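Local coordinates for maleate cis-trans isomerase (Pseudomonas putida, PDB 4FQ5), which probably catalyses the cis-trans isomerisation of the C2-C3 double bond of maleate, yielding fumarate, at residues A[83-88]-A[120-125]; A[106-111]-A[166-171]; A[214-219]-A[235-240]; A[50-55]-A[257-262]; A[134-139]-A[250-255]. The protein carries 1 engineered substitution. All coordinates share one frame; numbering follows the deposited sequence.

The five contacts illustrate how a chain with two four-stranded parallel sheets, each of strand order 2-1-3-4, is tied together by contacts spanning 16 to about 200 residues. Contact 1 pairs helices 84-92 and 114-128 beside the first sheet, and contact 3 belongs to a beta-alpha-beta unit of the second; their centres lie about 33 Å apart on opposite sides of the chain's centre. Contact 2, helix 104-108 with helix 162-174, and contact 5, strand 135-137 with helix 244-255, join elements of the two halves, contact 2 beside the maleate pocket. Contact 4 closes the longest loop, enclosing the other four in sequence. Contact 5 touches contacts 1, 2 and 4, while contacts 3 and 4 meet a neighbouring subunit.

Contact 1 (A[83-88]-A[120-125]); sequences DSDRCA and ERLRNV
D85 and R121 supply the ionic part of this helix-helix contact. NE of R121 donates to OD1 of D85 over 3.1 Å, a nearly straight bond of a salt bridge that meets the carboxylate on its syn side, somewhat out of its plane, while the oxygen lies close to the guanidinium plane. The two flat groups are turned 43° apart. A bend at chi3 (75°) brings the arginine's edge round toward helix 84-92, where NH2 also lies 3.5 Å from CB of S84. Water extends the polar edge: one molecule accepts from R121 NH2 at 2.7 Å and is hydrogen-bonded to S84 OG at 2.9 Å. The apolar interactions sit alongside. CD2 of L122 packs 3.8 Å from CB of A88, and V125 divides its branches, CG1 lying 4.1 Å from A88 CB and CG2 resting against the D85 carboxylate. The helix segments cross at -44° with axes 9.2 Å apart, both covering the parallel sheet, since S84 and L122 touch Y101 and A88 touches M99. R121 NH1 is hydrogen-bonded to Y114 OH, which helps fix the guanidinium's rotation. The chemistry therefore implies apolar packing toward the sheet, bordered by a charged pair whose positive member has several polar partners.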
# COMPACT_ATOMS: atom_id res chain seq x y z
N ASP A 83 -9.40 21.13 27.54
CA ASP A 83 -10.31 20.72 26.45
C ASP A 83 -10.39 19.20 26.27
O ASP A 83 -11.06 18.71 25.36
CB ASP A 83 -9.89 21.37 25.14
CG ASP A 83 -10.14 22.86 25.12
OD1 ASP A 83 -10.92 23.36 25.95
OD2 ASP A 83 -9.54 23.54 24.26
N SER A 84 -9.71 18.50 27.17
CA SER A 84 -9.56 17.05 27.15
C SER A 84 -10.89 16.29 27.09
O SER A 84 -11.08 15.42 26.23
CB SER A 84 -8.79 16.63 28.41
OG SER A 84 -8.01 15.49 28.18
N ASP A 85 -11.78 16.61 28.03
CA ASP A 85 -13.11 16.01 28.10
C ASP A 85 -13.92 16.20 26.81
O ASP A 85 -14.53 15.25 26.32
CB ASP A 85 -13.91 16.58 29.28
CG ASP A 85 -13.44 16.05 30.63
OD1 ASP A 85 -12.45 15.29 30.69
OD2 ASP A 85 -14.09 16.41 31.63
N ARG A 86 -13.92 17.43 26.29
CA ARG A 86 -14.60 17.75 25.03
C ARG A 86 -14.11 16.83 23.90
O ARG A 86 -14.91 16.27 23.16
CB ARG A 86 -14.42 19.22 24.64
CG ARG A 86 -14.95 19.55 23.25
CD ARG A 86 -14.73 20.99 22.79
NE ARG A 86 -13.33 21.43 22.70
CZ ARG A 86 -12.47 21.13 21.72
NH1 ARG A 86 -11.23 21.61 21.77
NH2 ARG A 86 -12.82 20.35 20.70
N CYS A 87 -12.79 16.69 23.80
CA CYS A 87 -12.17 15.87 22.74
C CYS A 87 -12.56 14.40 22.85
O CYS A 87 -12.85 13.77 21.83
CB CYS A 87 -10.64 16.06 22.74
SG CYS A 87 -10.08 17.71 22.23
N ALA A 88 -12.56 13.85 24.07
CA ALA A 88 -12.99 12.47 24.29
C ALA A 88 -14.47 12.25 23.99
O ALA A 88 -14.85 11.19 23.48
CB ALA A 88 -12.65 12.02 25.71
N GLU A 120 -8.01 7.62 33.36
CA GLU A 120 -9.24 7.22 34.08
C GLU A 120 -10.38 8.22 33.85
O GLU A 120 -11.52 7.81 33.66
CB GLU A 120 -8.95 7.00 35.57
CG GLU A 120 -8.23 5.68 35.84
CD GLU A 120 -7.47 5.65 37.15
OE1 GLU A 120 -7.49 4.60 37.82
OE2 GLU A 120 -6.82 6.66 37.51
N ARG A 121 -10.07 9.51 33.83
CA ARG A 121 -11.09 10.54 33.62
C ARG A 121 -11.66 10.46 32.20
O ARG A 121 -12.87 10.48 32.01
CB ARG A 121 -10.55 11.95 33.90
CG ARG A 121 -11.64 13.02 33.96
CD ARG A 121 -11.07 14.41 34.22
NE ARG A 121 -10.42 14.98 33.03
CZ ARG A 121 -9.11 15.13 32.85
NH1 ARG A 121 -8.23 14.77 33.79
NH2 ARG A 121 -8.66 15.65 31.72
N LEU A 122 -10.77 10.36 31.21
CA LEU A 122 -11.19 10.22 29.81
C LEU A 122 -12.00 8.95 29.59
O LEU A 122 -12.99 8.98 28.88
CB LEU A 122 -9.98 10.27 28.86
CG LEU A 122 -9.16 11.56 28.82
CD1 LEU A 122 -7.90 11.35 27.98
CD2 LEU A 122 -9.96 12.75 28.30
N ARG A 123 -11.58 7.84 30.20
CA ARG A 123 -12.35 6.60 30.11
C ARG A 123 -13.78 6.79 30.65
O ARG A 123 -14.74 6.35 30.02
CB ARG A 123 -11.65 5.43 30.82
CG ARG A 123 -12.54 4.20 30.98
CD ARG A 123 -11.80 2.88 30.87
NE ARG A 123 -12.76 1.77 30.88
CZ ARG A 123 -13.03 0.96 29.85
NH1 ARG A 123 -12.40 1.10 28.69
NH2 ARG A 123 -13.92 -0.01 30.00
N ASN A 124 -13.89 7.47 31.79
CA ASN A 124 -15.19 7.78 32.40
C ASN A 124 -16.07 8.62 31.47
O ASN A 124 -17.25 8.33 31.30
CB ASN A 124 -15.02 8.51 33.73
CG ASN A 124 -14.52 7.62 34.85
OD1 ASN A 124 -14.64 6.39 34.79
ND2 ASN A 124 -13.97 8.23 35.89
N VAL A 125 -15.47 9.65 30.88
CA VAL A 125 -16.16 10.49 29.90
C VAL A 125 -16.73 9.65 28.75
O VAL A 125 -17.88 9.84 28.36
CB VAL A 125 -15.24 11.62 29.37
CG1 VAL A 125 -15.88 12.35 28.20
CG2 VAL A 125 -14.87 12.59 30.48
O HOH W 1 -6.36 14.93 30.48

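Contact 2 (A[106-111]-A[166-171]); sequences AIMSMG and ELVVDY
I107 meets Y171 lightly, its CG2 coming 4.5 Å from the phenol OH, whose hydrogen-bond partner is ND1 of H115 on helix 114-128. M108 carries most of the contact. Its CG lies over one face of the Y171 ring, 3.6 Å from the centroid and 16° off the normal, a CH-pi contact. Extended beyond CG, the chain carries SD across the ring, obliquely, 4.2 Å from the same centroid in a Met-aromatic contact, with CE over CD2, on the same ring face as CG. SD also packs 3.8 Å from CG1 of V168. The ring is brought under the methionine by a chi1 of -162°, which sets CG of Y171 opposite the backbone N. Two helices that follow strands of different parallel sheets are joined here, helix 104-108 after strand 98-101 and helix 162-174 after strand 153-158, close to the maleate pocket: L104 and Y160, both lining it, lie near M108 and V168 respectively. At S109 the contact thins, OG standing 4.0 Å from CD2 of L167. A type I turn from M108 then leads to G111, whose carbonyl O approaches the edge of the Y171 ring, 3.3 Å from CE1.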
# COMPACT_ATOMS: atom_id res chain seq x y z
N ALA A 106 2.08 17.78 28.05
CA ALA A 106 0.85 18.33 28.61
C ALA A 106 0.41 17.50 29.81
O ALA A 106 -0.02 18.04 30.84
CB ALA A 106 -0.24 18.37 27.56
N ILE A 107 0.51 16.18 29.68
CA ILE A 107 0.20 15.28 30.78
C ILE A 107 1.22 15.43 31.92
O ILE A 107 0.84 15.66 33.07
CB ILE A 107 0.12 13.81 30.31
CG1 ILE A 107 -1.12 13.59 29.41
CG2 ILE A 107 0.15 12.85 31.49
CD1 ILE A 107 -2.45 14.01 30.01
N MET A 108 2.51 15.31 31.59
CA MET A 108 3.55 15.37 32.61
C MET A 108 3.61 16.74 33.32
O MET A 108 3.89 16.80 34.52
CB MET A 108 4.92 14.95 32.04
CG MET A 108 4.96 13.49 31.58
SD MET A 108 6.63 12.87 31.25
CE MET A 108 6.32 11.16 30.84
N SER A 109 3.32 17.82 32.59
CA SER A 109 3.24 19.18 33.14
C SER A 109 2.25 19.36 34.30
O SER A 109 2.35 20.32 35.06
CB SER A 109 2.83 20.17 32.05
OG SER A 109 3.94 20.60 31.31
N MET A 110 1.28 18.45 34.39
CA MET A 110 0.20 18.59 35.37
C MET A 110 0.54 17.99 36.73
O MET A 110 -0.27 18.04 37.64
CB MET A 110 -1.09 17.98 34.82
CG MET A 110 -1.66 18.70 33.61
SD MET A 110 -2.18 20.40 33.96
CE MET A 110 -3.51 20.10 35.12
N GLY A 111 1.73 17.41 36.86
CA GLY A 111 2.15 16.83 38.13
C GLY A 111 2.23 15.31 38.15
O GLY A 111 1.61 14.63 37.33
N GLU A 166 12.92 19.52 32.01
CA GLU A 166 13.22 19.15 33.40
C GLU A 166 12.05 18.42 34.04
O GLU A 166 12.24 17.39 34.68
CB GLU A 166 13.51 20.40 34.21
CG GLU A 166 14.79 20.32 35.02
CD GLU A 166 15.98 20.79 34.23
OE1 GLU A 166 16.16 22.03 34.12
OE2 GLU A 166 16.74 19.94 33.72
N LEU A 167 10.84 18.95 33.85
CA LEU A 167 9.62 18.32 34.36
C LEU A 167 9.48 16.90 33.83
O LEU A 167 9.14 15.99 34.59
CB LEU A 167 8.38 19.14 33.97
CG LEU A 167 7.79 20.20 34.92
CD1 LEU A 167 8.83 21.15 35.50
CD2 LEU A 167 6.70 20.98 34.20
N VAL A 168 9.72 16.72 32.54
CA VAL A 168 9.58 15.42 31.88
C VAL A 168 10.56 14.42 32.46
O VAL A 168 10.17 13.32 32.86
CB VAL A 168 9.74 15.54 30.34
CG1 VAL A 168 9.85 14.17 29.69
CG2 VAL A 168 8.57 16.32 29.75
N VAL A 169 11.83 14.81 32.53
CA VAL A 169 12.88 13.97 33.12
C VAL A 169 12.55 13.61 34.57
O VAL A 169 12.66 12.45 34.96
CB VAL A 169 14.27 14.64 32.99
CG1 VAL A 169 15.30 13.96 33.88
CG2 VAL A 169 14.72 14.61 31.53
N ASP A 170 12.10 14.59 35.35
CA ASP A 170 11.69 14.35 36.73
C ASP A 170 10.47 13.43 36.84
O ASP A 170 10.39 12.60 37.76
CB ASP A 170 11.44 15.66 37.48
CG ASP A 170 12.73 16.42 37.79
OD1 ASP A 170 13.84 15.90 37.51
OD2 ASP A 170 12.63 17.54 38.33
N TYR A 171 9.54 13.55 35.89
CA TYR A 171 8.37 12.66 35.83
C TYR A 171 8.80 11.21 35.60
O TYR A 171 8.31 10.29 36.27
CB TYR A 171 7.40 13.13 34.73
CG TYR A 171 5.99 12.58 34.83
CD1 TYR A 171 4.95 13.37 35.32
CD2 TYR A 171 5.69 11.28 34.42
CE1 TYR A 171 3.65 12.88 35.41
CE2 TYR A 171 4.40 10.77 34.51
CZ TYR A 171 3.39 11.57 35.00
OH TYR A 171 2.12 11.07 35.09

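Contact 3 (A[214-219]-A[235-240]); sequences DAIVIS and AQTRKP
I216 and P240 are joined where a beta-alpha-beta crossover comes back toward its sheet: strand 215-217 leads through helix 230-237 to strand 241-243, and the two strands run parallel. The tight part is backbone. N of I216 donates to O of P240 at 2.8 Å, with an angle of 165° at the hydrogen, and the donor stands nearly along the C=O axis. O of P240 also meets CA of A215 in a CA-H...O contact of 3.4 Å, while the proline ring brings its CD to 3.3 Å from O of D214. Tight too is the meeting of I216 and T237, which reach toward each other tip to tip, CD1 of the isoleucine 3.5 Å from OG1 of the threonine. That hydroxyl oxygen accepts from N of K239 in an ST turn and is also hydrogen-bonded to O of V233. Replacing T237 by an alanine would probably leave K239 N without its side-chain acceptor and open a gap beside the I216 methyl. The looser side is formed by the partly exposed D214 and K239. Their charged ends do not touch: OD2 of D214 is hydrogen-bonded to N of K152 and K239 NZ to O of V213. K239 sets its CB 3.9 Å from CD1 of I216, and its chain, bent at chi2 (57°), carries CG past the loop before the strand, 4.0 Å from O of D214.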
# COMPACT_ATOMS: atom_id res chain seq x y z
N ASP A 214 19.95 1.95 28.75
CA ASP A 214 19.28 0.73 28.24
C ASP A 214 18.45 0.98 26.98
O ASP A 214 18.31 0.09 26.14
CB ASP A 214 18.41 0.09 29.33
CG ASP A 214 19.22 -0.46 30.49
OD1 ASP A 214 20.41 -0.79 30.31
OD2 ASP A 214 18.64 -0.57 31.60
N ALA A 215 17.87 2.17 26.88
CA ALA A 215 17.08 2.54 25.71
C ALA A 215 17.21 4.04 25.46
O ALA A 215 17.52 4.80 26.38
CB ALA A 215 15.62 2.14 25.90
N ILE A 216 16.98 4.44 24.22
CA ILE A 216 17.09 5.84 23.82
C ILE A 216 15.70 6.32 23.41
O ILE A 216 15.03 5.69 22.58
CB ILE A 216 18.09 6.03 22.66
CG1 ILE A 216 19.51 5.64 23.10
CG2 ILE A 216 18.08 7.46 22.15
CD1 ILE A 216 20.45 5.30 21.96
N VAL A 217 15.27 7.42 24.03
CA VAL A 217 14.03 8.08 23.65
C VAL A 217 14.42 9.17 22.67
O VAL A 217 14.89 10.24 23.07
CB VAL A 217 13.28 8.65 24.87
CG1 VAL A 217 12.02 9.39 24.42
CG2 VAL A 217 12.93 7.55 25.85
N ILE A 218 14.25 8.88 21.38
CA ILE A 218 14.66 9.77 20.30
C ILE A 218 13.79 11.03 20.23
O ILE A 218 14.24 12.07 19.75
CB ILE A 218 14.69 9.03 18.93
CG1 ILE A 218 15.36 9.89 17.85
CG2 ILE A 218 13.29 8.60 18.50
CD1 ILE A 218 15.85 9.10 16.64
N SER A 219 12.55 10.93 20.71
CA SER A 219 11.68 12.09 20.88
C SER A 219 10.67 11.81 21.98
O SER A 219 9.89 10.85 21.88
CB SER A 219 10.95 12.45 19.58
OG SER A 219 10.16 13.62 19.78
N ALA A 235 20.88 1.16 14.60
CA ALA A 235 22.06 0.58 13.95
C ALA A 235 23.34 1.22 14.48
O ALA A 235 24.31 0.52 14.77
CB ALA A 235 21.98 0.73 12.44
N GLN A 236 23.32 2.54 14.62
CA GLN A 236 24.49 3.30 15.07
C GLN A 236 24.84 3.08 16.54
O GLN A 236 26.02 3.02 16.90
CB GLN A 236 24.28 4.80 14.82
CG GLN A 236 24.39 5.20 13.37
CD GLN A 236 23.67 6.50 13.06
OE1 GLN A 236 23.49 6.86 11.90
NE2 GLN A 236 23.25 7.21 14.10
N THR A 237 23.81 2.96 17.39
CA THR A 237 24.02 2.89 18.84
C THR A 237 23.96 1.47 19.41
O THR A 237 24.51 1.21 20.48
CB THR A 237 22.99 3.76 19.61
OG1 THR A 237 21.67 3.20 19.45
CG2 THR A 237 22.99 5.20 19.11
N ARG A 238 23.29 0.57 18.68
CA ARG A 238 22.97 -0.79 19.13
C ARG A 238 22.13 -0.83 20.42
O ARG A 238 22.15 -1.81 21.17
CB ARG A 238 24.23 -1.67 19.24
CG ARG A 238 23.96 -3.15 18.96
CD ARG A 238 24.38 -3.55 17.56
NE ARG A 238 25.54 -4.44 17.59
CZ ARG A 238 26.40 -4.62 16.58
NH1 ARG A 238 26.25 -3.96 15.44
NH2 ARG A 238 27.41 -5.46 16.73
N LYS A 239 21.38 0.24 20.65
CA LYS A 239 20.40 0.31 21.73
C LYS A 239 18.98 0.38 21.16
O LYS A 239 18.78 0.88 20.06
CB LYS A 239 20.69 1.51 22.63
CG LYS A 239 21.42 1.20 23.94
CD LYS A 239 22.75 0.50 23.75
CE LYS A 239 23.67 0.66 24.96
NZ LYS A 239 23.26 -0.17 26.13
N PRO A 240 17.99 -0.15 21.91
CA PRO A 240 16.60 0.07 21.52
C PRO A 240 16.29 1.56 21.47
O PRO A 240 16.73 2.32 22.35
CB PRO A 240 15.81 -0.60 22.65
CG PRO A 240 16.74 -1.62 23.22
CD PRO A 240 18.11 -1.04 23.08

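Contact 4 (A[50-55]-A[257-262]); sequences KARELV and DLPTRV
R52 grips the carbonyl oxygen of P259 side-on with two nitrogens. NE donates at 3.2 Å and NH2 at 2.9 Å to that single O, which lies close to the guanidinium plane; both donors come from the same face of the carbonyl, tilted out of its plane. Next to the bonds, NH2 of R52 rests 3.5 Å from CD of the proline ring, and lower down the chain CB packs 3.9 Å from CG2 of V262. V55 makes the other close meeting, placing CG1 over a face of the R261 guanidinium, 3.6 Å from CZ, with CG2 reaching NH2. A water donates to V55 O at 2.7 Å and binds R261 NH1 weakly. The second shell positions these groups. The R52 chain is extended to NE from a chi1 of -168°, and NH1 forms a salt bridge with E58. A leucine in place of R52 is likely to leave the P259 carbonyl without its two donors and E58 without its positive mate. On the outer side R261 packs on T231 of a neighbouring subunit. D257, two residues before P259, is the C-prime residue of the Schellman motif that ends helix 244-255, so the contact ties the end of helix 41-52 to a helix-terminating loop.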
# COMPACT_ATOMS: atom_id res chain seq x y z
N LYS A 50 0.10 1.69 8.72
CA LYS A 50 0.15 1.37 7.28
C LYS A 50 1.20 0.29 7.02
O LYS A 50 0.95 -0.66 6.26
CB LYS A 50 0.54 2.62 6.48
CG LYS A 50 -0.23 2.82 5.19
CD LYS A 50 -1.25 3.96 5.34
CE LYS A 50 -2.32 3.64 6.37
NZ LYS A 50 -2.65 4.83 7.20
N ALA A 51 2.37 0.44 7.65
CA ALA A 51 3.41 -0.59 7.61
C ALA A 51 2.91 -1.90 8.22
O ALA A 51 3.20 -2.98 7.69
CB ALA A 51 4.69 -0.11 8.30
N ARG A 52 2.15 -1.81 9.31
CA ARG A 52 1.61 -3.01 9.95
C ARG A 52 0.67 -3.79 9.01
O ARG A 52 0.62 -5.02 9.06
CB ARG A 52 0.89 -2.68 11.26
CG ARG A 52 0.57 -3.92 12.09
CD ARG A 52 -0.35 -3.61 13.27
NE ARG A 52 -0.53 -4.79 14.11
CZ ARG A 52 -1.49 -5.70 13.95
NH1 ARG A 52 -2.38 -5.58 12.96
NH2 ARG A 52 -1.55 -6.74 14.78
N GLU A 53 -0.06 -3.06 8.17
CA GLU A 53 -0.99 -3.67 7.21
C GLU A 53 -0.29 -4.56 6.18
O GLU A 53 -0.92 -5.44 5.59
CB GLU A 53 -1.86 -2.60 6.54
CG GLU A 53 -2.84 -1.93 7.50
CD GLU A 53 -3.70 -0.84 6.87
OE1 GLU A 53 -3.55 -0.57 5.66
OE2 GLU A 53 -4.53 -0.24 7.60
N LEU A 54 1.01 -4.35 5.98
CA LEU A 54 1.81 -5.22 5.11
C LEU A 54 2.05 -6.58 5.75
O LEU A 54 2.38 -7.56 5.07
CB LEU A 54 3.16 -4.57 4.80
CG LEU A 54 3.13 -3.25 4.05
CD1 LEU A 54 4.55 -2.74 3.88
CD2 LEU A 54 2.44 -3.40 2.69
N VAL A 55 1.86 -6.64 7.06
CA VAL A 55 2.35 -7.73 7.86
C VAL A 55 1.24 -8.49 8.60
O VAL A 55 1.42 -9.64 9.00
CB VAL A 55 3.47 -7.18 8.79
CG1 VAL A 55 3.41 -7.74 10.20
CG2 VAL A 55 4.83 -7.37 8.13
N ASP A 257 -5.40 -6.01 22.16
CA ASP A 257 -4.99 -7.42 22.14
C ASP A 257 -4.44 -7.86 20.77
O ASP A 257 -4.67 -8.99 20.32
CB ASP A 257 -6.16 -8.31 22.58
CG ASP A 257 -5.71 -9.66 23.10
OD1 ASP A 257 -4.64 -9.74 23.75
OD2 ASP A 257 -6.44 -10.65 22.86
N LEU A 258 -3.71 -6.96 20.11
CA LEU A 258 -3.14 -7.25 18.79
C LEU A 258 -1.62 -7.36 18.85
O LEU A 258 -0.99 -6.63 19.62
CB LEU A 258 -3.55 -6.18 17.78
CG LEU A 258 -5.04 -5.97 17.50
CD1 LEU A 258 -5.25 -4.66 16.75
CD2 LEU A 258 -5.62 -7.15 16.72
N PRO A 259 -1.03 -8.25 18.02
CA PRO A 259 0.43 -8.34 17.87
C PRO A 259 1.04 -6.97 17.55
O PRO A 259 0.41 -6.16 16.87
CB PRO A 259 0.59 -9.28 16.67
CG PRO A 259 -0.61 -10.15 16.73
CD PRO A 259 -1.73 -9.28 17.23
N THR A 260 2.25 -6.74 18.03
CA THR A 260 2.87 -5.41 17.98
C THR A 260 4.08 -5.36 17.05
O THR A 260 5.02 -4.60 17.27
CB THR A 260 3.29 -4.96 19.39
OG1 THR A 260 4.21 -5.91 19.95
CG2 THR A 260 2.08 -4.84 20.30
N ARG A 261 4.05 -6.18 16.01
CA ARG A 261 5.12 -6.19 15.03
C ARG A 261 4.81 -5.20 13.91
O ARG A 261 3.88 -5.39 13.12
CB ARG A 261 5.34 -7.60 14.48
CG ARG A 261 6.62 -7.74 13.68
CD ARG A 261 6.86 -9.18 13.27
NE ARG A 261 7.09 -9.18 11.85
CZ ARG A 261 6.30 -9.73 10.94
NH1 ARG A 261 5.23 -10.42 11.29
NH2 ARG A 261 6.62 -9.61 9.67
N VAL A 262 5.60 -4.13 13.86
CA VAL A 262 5.44 -3.08 12.86
C VAL A 262 6.78 -2.80 12.19
O VAL A 262 7.73 -2.34 12.84
CB VAL A 262 4.90 -1.77 13.48
CG1 VAL A 262 4.83 -0.68 12.43
CG2 VAL A 262 3.53 -1.99 14.11
O HOH W 2 3.40 -11.50 8.63

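Contact 5 (A[134-139]-A[250-255]); sequences PIITSA and WAMLTA
O of A251 is held by two donors within helix 244-255: OG1 of T254 at 2.8 Å and the backbone N of A255 at 2.9 Å, approaching from the same face of its carbonyl plane. The T254 hydroxyl thus turns back onto its own helix, and the side chains presented to strand 135-137 are apolar. There I136 does most of the touching. Its CG1 and CG2 lie 3.8 Å from CB of A251, straddling that methyl, while CD1 runs on to 3.7 Å from CB of A255. CG1 stands anti to the carbonyl carbon (chi1 -78°), and from there the longer branch lies along the helix from A251 to A255, one turn on. This is helix-on-sheet packing of an alpha/beta fold: strand 135-137 is an outermost strand of its parallel sheet within the chain, and the helix runs nearly antiparallel to it, at 161° with axes 8.7 Å apart. Small alanines on the helix leave room for the branched side chain of the strand. M252 flanks I136 more loosely, its CG 4.3 Å from CD1. Helix 138-149 completes the surroundings, A141 touching both I136 and A251. Near the strand's start, CB of P134 meets CB of A255 at 4.1 Å.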
# COMPACT_ATOMS: atom_id res chain seq x y z
N PRO A 134 -10.79 1.96 25.47
CA PRO A 134 -9.45 2.01 26.07
C PRO A 134 -8.76 3.33 25.73
O PRO A 134 -8.79 3.79 24.58
CB PRO A 134 -8.71 0.82 25.45
CG PRO A 134 -9.60 0.28 24.38
CD PRO A 134 -10.99 0.74 24.67
N ILE A 135 -8.19 3.95 26.76
CA ILE A 135 -7.56 5.26 26.65
C ILE A 135 -6.06 5.08 26.82
O ILE A 135 -5.61 4.38 27.73
CB ILE A 135 -8.08 6.23 27.74
CG1 ILE A 135 -9.62 6.31 27.73
CG2 ILE A 135 -7.43 7.60 27.61
CD1 ILE A 135 -10.23 7.06 26.57
N ILE A 136 -5.29 5.67 25.91
CA ILE A 136 -3.83 5.68 26.01
C ILE A 136 -3.41 7.14 26.04
O ILE A 136 -3.97 7.97 25.32
CB ILE A 136 -3.16 4.93 24.82
CG1 ILE A 136 -3.22 3.41 25.03
CG2 ILE A 136 -1.68 5.26 24.72
CD1 ILE A 136 -4.51 2.75 24.59
N THR A 137 -2.48 7.48 26.92
CA THR A 137 -1.77 8.75 26.81
C THR A 137 -0.35 8.45 26.36
O THR A 137 0.21 7.41 26.72
CB THR A 137 -1.75 9.55 28.14
OG1 THR A 137 -0.92 8.88 29.10
CG2 THR A 137 -3.18 9.71 28.71
N SER A 138 0.22 9.36 25.57
CA SER A 138 1.63 9.29 25.16
C SER A 138 2.57 9.15 26.34
O SER A 138 3.54 8.38 26.29
CB SER A 138 2.01 10.57 24.42
OG SER A 138 1.34 10.63 23.19
N ALA A 139 2.29 9.91 27.39
CA ALA A 139 3.11 9.91 28.60
C ALA A 139 3.13 8.53 29.23
O ALA A 139 4.20 7.99 29.51
CB ALA A 139 2.62 10.96 29.59
N TRP A 250 2.39 1.21 20.08
CA TRP A 250 2.58 -0.02 20.83
C TRP A 250 1.48 -0.20 21.85
O TRP A 250 0.87 -1.27 21.93
CB TRP A 250 3.96 -0.05 21.48
CG TRP A 250 4.13 -1.23 22.39
CD1 TRP A 250 4.49 -2.53 22.05
CD2 TRP A 250 3.91 -1.27 23.85
NE1 TRP A 250 4.51 -3.34 23.16
CE2 TRP A 250 4.17 -2.65 24.27
CE3 TRP A 250 3.54 -0.33 24.80
CZ2 TRP A 250 4.06 -3.05 25.59
CZ3 TRP A 250 3.42 -0.74 26.14
CH2 TRP A 250 3.68 -2.07 26.52
N ALA A 251 1.20 0.86 22.62
CA ALA A 251 0.18 0.79 23.67
C ALA A 251 -1.24 0.62 23.12
O ALA A 251 -2.04 -0.13 23.68
CB ALA A 251 0.27 2.00 24.60
N MET A 252 -1.55 1.30 22.02
CA MET A 252 -2.84 1.13 21.35
C MET A 252 -3.05 -0.31 20.87
O MET A 252 -4.09 -0.92 21.12
CB MET A 252 -2.97 2.09 20.17
CG MET A 252 -3.28 3.53 20.53
SD MET A 252 -3.19 4.58 19.06
CE MET A 252 -4.03 6.03 19.67
N LEU A 253 -2.04 -0.85 20.18
CA LEU A 253 -2.07 -2.24 19.72
C LEU A 253 -2.26 -3.22 20.88
O LEU A 253 -3.11 -4.12 20.81
CB LEU A 253 -0.80 -2.57 18.93
CG LEU A 253 -0.73 -2.61 17.40
CD1 LEU A 253 -1.94 -2.07 16.64
CD2 LEU A 253 0.56 -1.95 16.93
N THR A 254 -1.48 -3.04 21.95
CA THR A 254 -1.58 -3.94 23.10
C THR A 254 -2.95 -3.84 23.78
O THR A 254 -3.50 -4.85 24.23
CB THR A 254 -0.47 -3.70 24.15
OG1 THR A 254 -0.55 -2.36 24.64
CG2 THR A 254 0.91 -3.92 23.54
N ALA A 255 -3.52 -2.63 23.82
CA ALA A 255 -4.83 -2.42 24.43
C ALA A 255 -5.93 -3.12 23.64
O ALA A 255 -6.98 -3.43 24.17
CB ALA A 255 -5.12 -0.93 24.58